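PDB 3OOU: Lin2118 protein from Listeria innocua, which probably acts as a transcription factor, this chain being the C-terminal AraC-type helix-turn-helix domain expected to bind specific DNA sequences. Local coordinates for residues 16-21 against 56-61; 60-65 against 78-83. All blocks are in the same frame, centred on the assembly; numbering follows the deposited sequence.

Interaction 1: 16-21 against 56-61; sequences EHFSEG and RYRVNY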
ATOM      1  N   GLU A  16      -0.359 -10.970  -0.602  1.00 28.66           N
ATOM      2  CA  GLU A  16       0.555 -11.732  -1.458  1.00 29.42           C
ATOM      3  C   GLU A  16       1.340 -10.867  -2.438  1.00 28.59           C
ATOM      4  O   GLU A  16       2.443 -11.236  -2.854  1.00 29.14           O
ATOM      5  CB  GLU A  16      -0.220 -12.773  -2.270  1.00 30.21           C
ATOM      6  CG  GLU A  16      -1.275 -13.540  -1.499  1.00 33.13           C
ATOM      7  CD  GLU A  16      -0.836 -14.932  -1.113  1.00 35.96           C
ATOM      8  OE1 GLU A  16       0.352 -15.274  -1.315  1.00 37.50           O
ATOM      9  OE2 GLU A  16      -1.691 -15.694  -0.608  1.00 37.21           O
ATOM     10  N   HIS A  17       0.764  -9.731  -2.824  1.00 27.25           N
ATOM     11  CA  HIS A  17       1.268  -8.983  -3.970  1.00 26.23           C
ATOM     12  C   HIS A  17       1.462  -7.483  -3.725  1.00 24.88           C
ATOM     13  O   HIS A  17       1.676  -6.728  -4.673  1.00 24.28           O
ATOM     14  CB  HIS A  17       0.336  -9.196  -5.172  1.00 26.58           C
ATOM     15  CG  HIS A  17       0.173 -10.632  -5.568  1.00 27.99           C
ATOM     16  ND1 HIS A  17       1.185 -11.360  -6.152  1.00 29.46           N
ATOM     17  CD2 HIS A  17      -0.883 -11.471  -5.466  1.00 28.76           C
ATOM     18  CE1 HIS A  17       0.760 -12.590  -6.391  1.00 30.05           C
ATOM     19  NE2 HIS A  17      -0.494 -12.681  -5.988  1.00 29.56           N
ATOM     20  N   PHE A  18       1.410  -7.048  -2.466  1.00 24.18           N
ATOM     21  CA  PHE A  18       1.428  -5.606  -2.154  1.00 23.16           C
ATOM     22  C   PHE A  18       2.605  -4.831  -2.760  1.00 22.49           C
ATOM     23  O   PHE A  18       2.488  -3.629  -3.023  1.00 21.88           O
ATOM     24  CB  PHE A  18       1.346  -5.361  -0.637  1.00 23.27           C
ATOM     25  CG  PHE A  18       2.621  -5.660   0.098  1.00 23.36           C
ATOM     26  CD1 PHE A  18       3.555  -4.650   0.331  1.00 24.29           C
ATOM     27  CD2 PHE A  18       2.898  -6.949   0.551  1.00 23.87           C
ATOM     28  CE1 PHE A  18       4.744  -4.921   0.997  1.00 24.86           C
ATOM     29  CE2 PHE A  18       4.079  -7.229   1.225  1.00 24.12           C
ATOM     30  CZ  PHE A  18       5.006  -6.213   1.450  1.00 24.88           C
ATOM     31  N   SER A  19       3.734  -5.503  -2.979  1.00 22.31           N
ATOM     32  CA  SER A  19       4.925  -4.829  -3.505  1.00 22.26           C
ATOM     33  C   SER A  19       4.940  -4.658  -5.025  1.00 21.76           C
ATOM     34  O   SER A  19       5.787  -3.942  -5.563  1.00 21.66           O
ATOM     35  CB  SER A  19       6.209  -5.520  -3.030  1.00 23.11           C
ATOM     36  OG  SER A  19       6.522  -6.634  -3.844  1.00 25.10           O
ATOM     37  N   GLU A  20       4.007  -5.314  -5.714  1.00 21.19           N
ATOM     38  CA  GLU A  20       3.943  -5.156  -7.164  0.50 21.42           C
ATOM     39  C   GLU A  20       2.946  -4.081  -7.556  1.00 20.78           C
ATOM     40  O   GLU A  20       2.173  -3.599  -6.723  1.00 20.34           O
ATOM     41  CB  GLU A  20       3.674  -6.482  -7.887  0.50 21.97           C
ATOM     42  CG  GLU A  20       2.482  -7.261  -7.403  0.50 22.98           C
ATOM     43  CD  GLU A  20       2.405  -8.633  -8.037  0.50 24.38           C
ATOM     44  OE1 GLU A  20       2.793  -9.622  -7.379  0.50 24.85           O
ATOM     45  OE2 GLU A  20       1.974  -8.716  -9.204  0.50 25.68           O
ATOM     46  N   GLY A  21       3.010  -3.662  -8.819  1.00 20.40           N
ATOM     47  CA  GLY A  21       2.095  -2.659  -9.336  1.00 20.18           C
ATOM     48  C   GLY A  21       0.687  -3.203  -9.200  1.00 19.90           C
ATOM     49  O   GLY A  21       0.385  -4.311  -9.658  1.00 20.72           O
ATOM     50  N   ARG A  56      -1.908   2.481   3.384  1.00 13.53           N
ATOM     51  CA  ARG A  56      -1.629   2.186   4.787  0.50 13.93           C
ATOM     52  C   ARG A  56      -0.866   0.863   4.914  1.00 13.79           C
ATOM     53  O   ARG A  56       0.097   0.770   5.687  1.00 13.97           O
ATOM     54  CB  ARG A  56      -2.906   2.180   5.636  0.50 14.39           C
ATOM     55  CG  ARG A  56      -2.620   2.249   7.141  0.50 15.86           C
ATOM     56  CD  ARG A  56      -3.893   2.181   7.973  0.50 18.37           C
ATOM     57  NE  ARG A  56      -4.825   1.215   7.412  0.50 20.21           N
ATOM     58  CZ  ARG A  56      -5.918   1.540   6.736  0.50 21.10           C
ATOM     59  NH1 ARG A  56      -6.239   2.815   6.558  0.50 22.32           N
ATOM     60  NH2 ARG A  56      -6.694   0.589   6.243  0.50 21.52           N
ATOM     61  N   TYR A  57      -1.285  -0.143   4.146  1.00 13.96           N
ATOM     62  CA  TYR A  57      -0.661  -1.461   4.178  1.00 14.35           C
ATOM     63  C   TYR A  57       0.821  -1.367   3.776  1.00 13.94           C
ATOM     64  O   TYR A  57       1.702  -1.894   4.457  1.00 14.37           O
ATOM     65  CB  TYR A  57      -1.425  -2.438   3.263  1.00 14.48           C
ATOM     66  CG  TYR A  57      -1.047  -3.886   3.477  1.00 16.62           C
ATOM     67  CD1 TYR A  57      -1.764  -4.688   4.364  1.00 19.12           C
ATOM     68  CD2 TYR A  57       0.039  -4.451   2.805  1.00 17.38           C
ATOM     69  CE1 TYR A  57      -1.410  -6.017   4.573  1.00 21.31           C
ATOM     70  CE2 TYR A  57       0.401  -5.780   3.010  1.00 20.16           C
ATOM     71  CZ  TYR A  57      -0.331  -6.557   3.890  1.00 21.33           C
ATOM     72  OH  TYR A  57       0.027  -7.877   4.108  1.00 24.63           O
ATOM     73  N   ARG A  58       1.082  -0.655   2.685  1.00 13.76           N
ATOM     74  CA  ARG A  58       2.435  -0.482   2.176  1.00 13.30           C
ATOM     75  C   ARG A  58       3.309   0.343   3.107  1.00 13.62           C
ATOM     76  O   ARG A  58       4.480   0.014   3.320  1.00 14.09           O
ATOM     77  CB  ARG A  58       2.378   0.167   0.799  1.00 12.79           C
ATOM     78  CG  ARG A  58       1.868  -0.784  -0.272  1.00 12.57           C
ATOM     79  CD  ARG A  58       1.673  -0.072  -1.594  1.00 12.89           C
ATOM     80  NE  ARG A  58       1.622  -1.043  -2.686  1.00 14.12           N
ATOM     81  CZ  ARG A  58       1.313  -0.748  -3.945  1.00 14.30           C
ATOM     82  NH1 ARG A  58       0.989   0.498  -4.282  1.00 14.71           N
ATOM     83  NH2 ARG A  58       1.326  -1.705  -4.872  1.00 15.08           N
ATOM     84  N   VAL A  59       2.740   1.407   3.670  1.00 13.84           N
ATOM     85  CA  VAL A  59       3.490   2.258   4.595  1.00 14.21           C
ATOM     86  C   VAL A  59       3.844   1.486   5.866  1.00 14.75           C
ATOM     87  O   VAL A  59       4.938   1.652   6.406  1.00 15.51           O
ATOM     88  CB  VAL A  59       2.744   3.585   4.894  1.00 13.77           C
ATOM     89  CG1 VAL A  59       3.376   4.321   6.070  1.00 14.82           C
ATOM     90  CG2 VAL A  59       2.748   4.476   3.657  1.00 14.43           C
ATOM     91  N   ASN A  60       2.942   0.618   6.323  1.00 15.28           N
ATOM     92  CA  ASN A  60       3.249  -0.200   7.499  1.00 16.26           C
ATOM     93  C   ASN A  60       4.444  -1.115   7.275  1.00 16.04           C
ATOM     94  O   ASN A  60       5.246  -1.311   8.179  1.00 16.88           O
ATOM     95  CB  ASN A  60       2.027  -0.973   7.991  1.00 17.11           C
ATOM     96  CG  ASN A  60       1.085  -0.099   8.799  1.00 19.14           C
ATOM     97  OD1 ASN A  60       1.475   0.963   9.294  1.00 21.89           O
ATOM     98  ND2 ASN A  60      -0.159  -0.532   8.925  1.00 21.68           N
ATOM     99  N   TYR A  61       4.576  -1.649   6.065  1.00 15.59           N
ATOM    100  CA  TYR A  61       5.766  -2.406   5.719  1.00 15.65           C
ATOM    101  C   TYR A  61       7.007  -1.510   5.700  1.00 15.56           C
ATOM    102  O   TYR A  61       8.029  -1.841   6.307  1.00 15.41           O
ATOM    103  CB  TYR A  61       5.605  -3.097   4.362  1.00 15.71           C
ATOM    104  CG  TYR A  61       6.776  -3.995   4.053  1.00 16.87           C
ATOM    105  CD1 TYR A  61       6.840  -5.262   4.619  1.00 19.06           C
ATOM    106  CD2 TYR A  61       7.819  -3.580   3.228  1.00 19.32           C
ATOM    107  CE1 TYR A  61       7.884  -6.104   4.377  1.00 21.34           C
ATOM    108  CE2 TYR A  61       8.902  -4.440   2.972  1.00 20.50           C
ATOM    109  CZ  TYR A  61       8.908  -5.707   3.561  1.00 21.80           C
ATOM    110  OH  TYR A  61       9.919  -6.619   3.370  1.00 24.85           O
TER
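The F18 ring is met by two tyrosines one helical turn apart: Y57 turns its edge toward a face of F18 in an offset edge-to-face pair, planes at 64°, while F18 in turn reaches with CZ and CE1 over one face of Y61. F18 CG lies 3.7 Å from Y57 CE2, and F18 CZ comes within 3.8 Å of Y61 CD1. The second pair is oblique. At the edge of the phenylalanine, near its plane, runs R58 CG. This aromatic cluster belongs to a domain of the AraC helix-turn-helix family, where it fastens the turn following helix 6-17 to the long helix 50-68. Both tyrosines hold CG anti to the backbone N (chi1 -167° in Y57), which sends their rings out toward the turn, and I14 and T15 of helix 6-17 also touch Y57. H17 to E20 form a type I beta turn. Between the tyrosines the buried R58 extends to the backbone of the turn and grips one carbonyl oxygen side-on with two nitrogens, and that oxygen lies close to the guanidinium plane: R58 NE is 2.7 Å from F18 O, in the carbonyl plane, and R58 NH2 is 2.9 Å from F18 O, tilted 34° out of it.

Interaction 2: 60-65 against 78-83; sequences NYAKEE and GKSGYT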
ATOM      1  N   ASN A  60       2.942   0.618   6.323  1.00 15.28           N
ATOM      2  CA  ASN A  60       3.249  -0.200   7.499  1.00 16.26           C
ATOM      3  C   ASN A  60       4.444  -1.115   7.275  1.00 16.04           C
ATOM      4  O   ASN A  60       5.246  -1.311   8.179  1.00 16.88           O
ATOM      5  CB  ASN A  60       2.027  -0.973   7.991  1.00 17.11           C
ATOM      6  CG  ASN A  60       1.085  -0.099   8.799  1.00 19.14           C
ATOM      7  OD1 ASN A  60       1.475   0.963   9.294  1.00 21.89           O
ATOM      8  ND2 ASN A  60      -0.159  -0.532   8.925  1.00 21.68           N
ATOM      9  N   TYR A  61       4.576  -1.649   6.065  1.00 15.59           N
ATOM     10  CA  TYR A  61       5.766  -2.406   5.719  1.00 15.65           C
ATOM     11  C   TYR A  61       7.007  -1.510   5.700  1.00 15.56           C
ATOM     12  O   TYR A  61       8.029  -1.841   6.307  1.00 15.41           O
ATOM     13  CB  TYR A  61       5.605  -3.097   4.362  1.00 15.71           C
ATOM     14  CG  TYR A  61       6.776  -3.995   4.053  1.00 16.87           C
ATOM     15  CD1 TYR A  61       6.840  -5.262   4.619  1.00 19.06           C
ATOM     16  CD2 TYR A  61       7.819  -3.580   3.228  1.00 19.32           C
ATOM     17  CE1 TYR A  61       7.884  -6.104   4.377  1.00 21.34           C
ATOM     18  CE2 TYR A  61       8.902  -4.440   2.972  1.00 20.50           C
ATOM     19  CZ  TYR A  61       8.908  -5.707   3.561  1.00 21.80           C
ATOM     20  OH  TYR A  61       9.919  -6.619   3.370  1.00 24.85           O
ATOM     21  N   ALA A  62       6.903  -0.376   5.006  1.00 15.64           N
ATOM     22  CA  ALA A  62       8.030   0.540   4.828  1.00 15.76           C
ATOM     23  C   ALA A  62       8.596   0.994   6.161  1.00 16.66           C
ATOM     24  O   ALA A  62       9.815   1.055   6.329  1.00 16.92           O
ATOM     25  CB  ALA A  62       7.611   1.749   3.993  1.00 15.68           C
ATOM     26  N   LYS A  63       7.713   1.303   7.105  1.00 17.14           N
ATOM     27  CA  LYS A  63       8.151   1.842   8.388  1.00 18.12           C
ATOM     28  C   LYS A  63       8.934   0.816   9.209  1.00 18.36           C
ATOM     29  O   LYS A  63       9.843   1.186   9.950  1.00 19.52           O
ATOM     30  CB  LYS A  63       6.988   2.467   9.167  1.00 18.55           C
ATOM     31  CG  LYS A  63       6.069   1.513   9.892  1.00 19.44           C
ATOM     32  CD  LYS A  63       4.861   2.271  10.419  1.00 22.99           C
ATOM     33  CE  LYS A  63       4.036   1.440  11.379  1.00 24.10           C
ATOM     34  NZ  LYS A  63       2.772   2.162  11.728  1.00 25.51           N
ATOM     35  N   GLU A  64       8.603  -0.466   9.055  1.00 17.78           N
ATOM     36  CA  GLU A  64       9.371  -1.493   9.735  0.50 17.79           C
ATOM     37  C   GLU A  64      10.695  -1.736   9.009  1.00 18.14           C
ATOM     38  O   GLU A  64      11.729  -1.888   9.654  1.00 18.16           O
ATOM     39  CB  GLU A  64       8.560  -2.780   9.890  0.50 17.51           C
ATOM     40  CG  GLU A  64       9.265  -3.854  10.700  0.50 17.08           C
ATOM     41  CD  GLU A  64       9.476  -3.484  12.153  0.50 17.30           C
ATOM     42  OE1 GLU A  64       8.959  -2.440  12.602  0.50 17.26           O
ATOM     43  OE2 GLU A  64      10.158  -4.257  12.852  0.50 17.92           O
ATOM     44  N   GLU A  65      10.670  -1.737   7.675  1.00 18.34           N
ATOM     45  CA  GLU A  65      11.880  -1.959   6.894  1.00 19.39           C
ATOM     46  C   GLU A  65      12.927  -0.863   7.156  1.00 19.87           C
ATOM     47  O   GLU A  65      14.132  -1.134   7.178  1.00 20.57           O
ATOM     48  CB  GLU A  65      11.520  -2.081   5.404  1.00 19.62           C
ATOM     49  CG  GLU A  65      12.669  -2.484   4.479  1.00 21.47           C
ATOM     50  CD  GLU A  65      13.061  -3.947   4.559  1.00 23.89           C
ATOM     51  OE1 GLU A  65      14.126  -4.280   4.009  1.00 26.06           O
ATOM     52  OE2 GLU A  65      12.322  -4.774   5.142  1.00 24.77           O
ATOM     53  N   GLY A  78      10.685   1.174  -3.010  1.00 16.91           N
ATOM     54  CA  GLY A  78      10.486   0.224  -4.102  1.00 17.70           C
ATOM     55  C   GLY A  78      10.010  -1.125  -3.596  1.00 18.08           C
ATOM     56  O   GLY A  78       9.071  -1.711  -4.150  1.00 18.69           O
ATOM     57  N   LYS A  79      10.636  -1.607  -2.524  1.00 18.36           N
ATOM     58  CA  LYS A  79      10.266  -2.892  -1.927  1.00 18.87           C
ATOM     59  C   LYS A  79       8.869  -2.854  -1.318  1.00 18.00           C
ATOM     60  O   LYS A  79       8.249  -3.895  -1.119  1.00 18.56           O
ATOM     61  CB  LYS A  79      11.274  -3.291  -0.857  1.00 19.74           C
ATOM     62  CG  LYS A  79      12.640  -3.640  -1.398  1.00 22.68           C
ATOM     63  CD  LYS A  79      13.552  -3.936  -0.240  1.00 27.27           C
ATOM     64  CE  LYS A  79      14.832  -4.581  -0.689  1.00 29.66           C
ATOM     65  NZ  LYS A  79      15.413  -5.351   0.441  1.00 31.47           N
ATOM     66  N   SER A  80       8.383  -1.647  -1.030  1.00 16.75           N
ATOM     67  CA  SER A  80       7.083  -1.456  -0.395  1.00 16.05           C
ATOM     68  C   SER A  80       5.969  -1.241  -1.419  1.00 15.50           C
ATOM     69  O   SER A  80       4.802  -1.118  -1.053  1.00 15.96           O
ATOM     70  CB  SER A  80       7.140  -0.276   0.578  1.00 15.79           C
ATOM     71  OG  SER A  80       8.203  -0.450   1.505  1.00 17.25           O
ATOM     72  N   GLY A  81       6.333  -1.196  -2.698  1.00 15.68           N
ATOM     73  CA  GLY A  81       5.360  -1.027  -3.770  1.00 15.87           C
ATOM     74  C   GLY A  81       5.222   0.368  -4.354  1.00 16.37           C
ATOM     75  O   GLY A  81       4.226   0.657  -5.023  1.00 17.25           O
ATOM     76  N   TYR A  82       6.210   1.232  -4.114  1.00 16.04           N
ATOM     77  CA  TYR A  82       6.195   2.599  -4.659  1.00 16.62           C
ATOM     78  C   TYR A  82       7.250   2.807  -5.725  1.00 17.68           C
ATOM     79  O   TYR A  82       8.420   2.466  -5.528  1.00 18.79           O
ATOM     80  CB  TYR A  82       6.421   3.636  -3.560  1.00 15.95           C
ATOM     81  CG  TYR A  82       5.295   3.697  -2.568  1.00 14.83           C
ATOM     82  CD1 TYR A  82       4.194   4.533  -2.779  1.00 14.33           C
ATOM     83  CD2 TYR A  82       5.310   2.891  -1.440  1.00 14.30           C
ATOM     84  CE1 TYR A  82       3.139   4.568  -1.863  1.00 14.14           C
ATOM     85  CE2 TYR A  82       4.281   2.920  -0.525  1.00 14.65           C
ATOM     86  CZ  TYR A  82       3.196   3.750  -0.735  1.00 13.89           C
ATOM     87  OH  TYR A  82       2.187   3.750   0.197  1.00 15.29           O
ATOM     88  N   THR A  83       6.832   3.401  -6.838  1.00 18.34           N
ATOM     89  CA  THR A  83       7.761   3.811  -7.888  1.00 19.59           C
ATOM     90  C   THR A  83       7.817   5.333  -8.018  1.00 19.88           C
ATOM     91  O   THR A  83       8.742   5.876  -8.628  1.00 20.72           O
ATOM     92  CB  THR A  83       7.387   3.193  -9.247  1.00 19.93           C
ATOM     93  OG1 THR A  83       6.067   3.602  -9.614  1.00 21.26           O
ATOM     94  CG2 THR A  83       7.450   1.669  -9.182  1.00 20.85           C
TER
HETATM   95  O   HOH W   1      15.478  -2.907   2.226  1.00 35.49           O
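A62 sets its methyl group against the hydroxyl of S80, with A62 CB 3.4 Å from S80 OG, at the point where the two backbones come nearest, their CA atoms 5.7 Å apart. The same oxygen lies at the edge of the Y61 ring, in its plane, 3.6 Å from Y61 CD2. Both approaches are van der Waals contacts. The polar partner of the buried hydroxyl lies one turn back, in helix 73-79: with chi1 at -54°, OG stands beside the backbone N and can reach the carbonyl oxygen of I76, to which it is hydrogen-bonded. This leaves a small, internally satisfied side chain facing the alanine, and the two segments can come close. At the outer side the contact becomes polar. The K79 chain, extended beyond CG, crosses E65 at about a right angle, and E65 bends at chi2 (75°); the resulting salt bridge is long, K79 NZ to E65 OE1 being 3.9 Å. A water spans the pair, donating to E65 OE1 at 2.6 Å and accepting from K79 NZ at 3.0 Å. Helix 73-79 ends in a Schellman motif with G81 at positive phi (100°), and the chain then leads through Y82 toward helix 85-96. Such a glycine-containing turn between two helices, braced against the long helix 50-68, fits the second helix-turn-helix of an AraC-family domain.

In the fold
Both interactions use helix 50-68, the long helix joining the two halves of the domain, and their centres are about 7 Å apart. Along the chain the turn 16-21 comes first, then 56-61 and 60-65, which overlap at N60 and Y61, and finally 78-83. Helix 50-68 thus receives the turn that follows helix 6-17 and, one turn further on, the end of helix 73-79. The two turns also touch each other, S19 CB lying 3.2 Å from K79 O, while R58 of interaction 1 packs with its CG against S80 O of interaction 2. Together they tie the N-terminal helices to the C-terminal helix-turn-helix, consistent with the two-lobed architecture of AraC-family domains, whose halves are joined by one long helix.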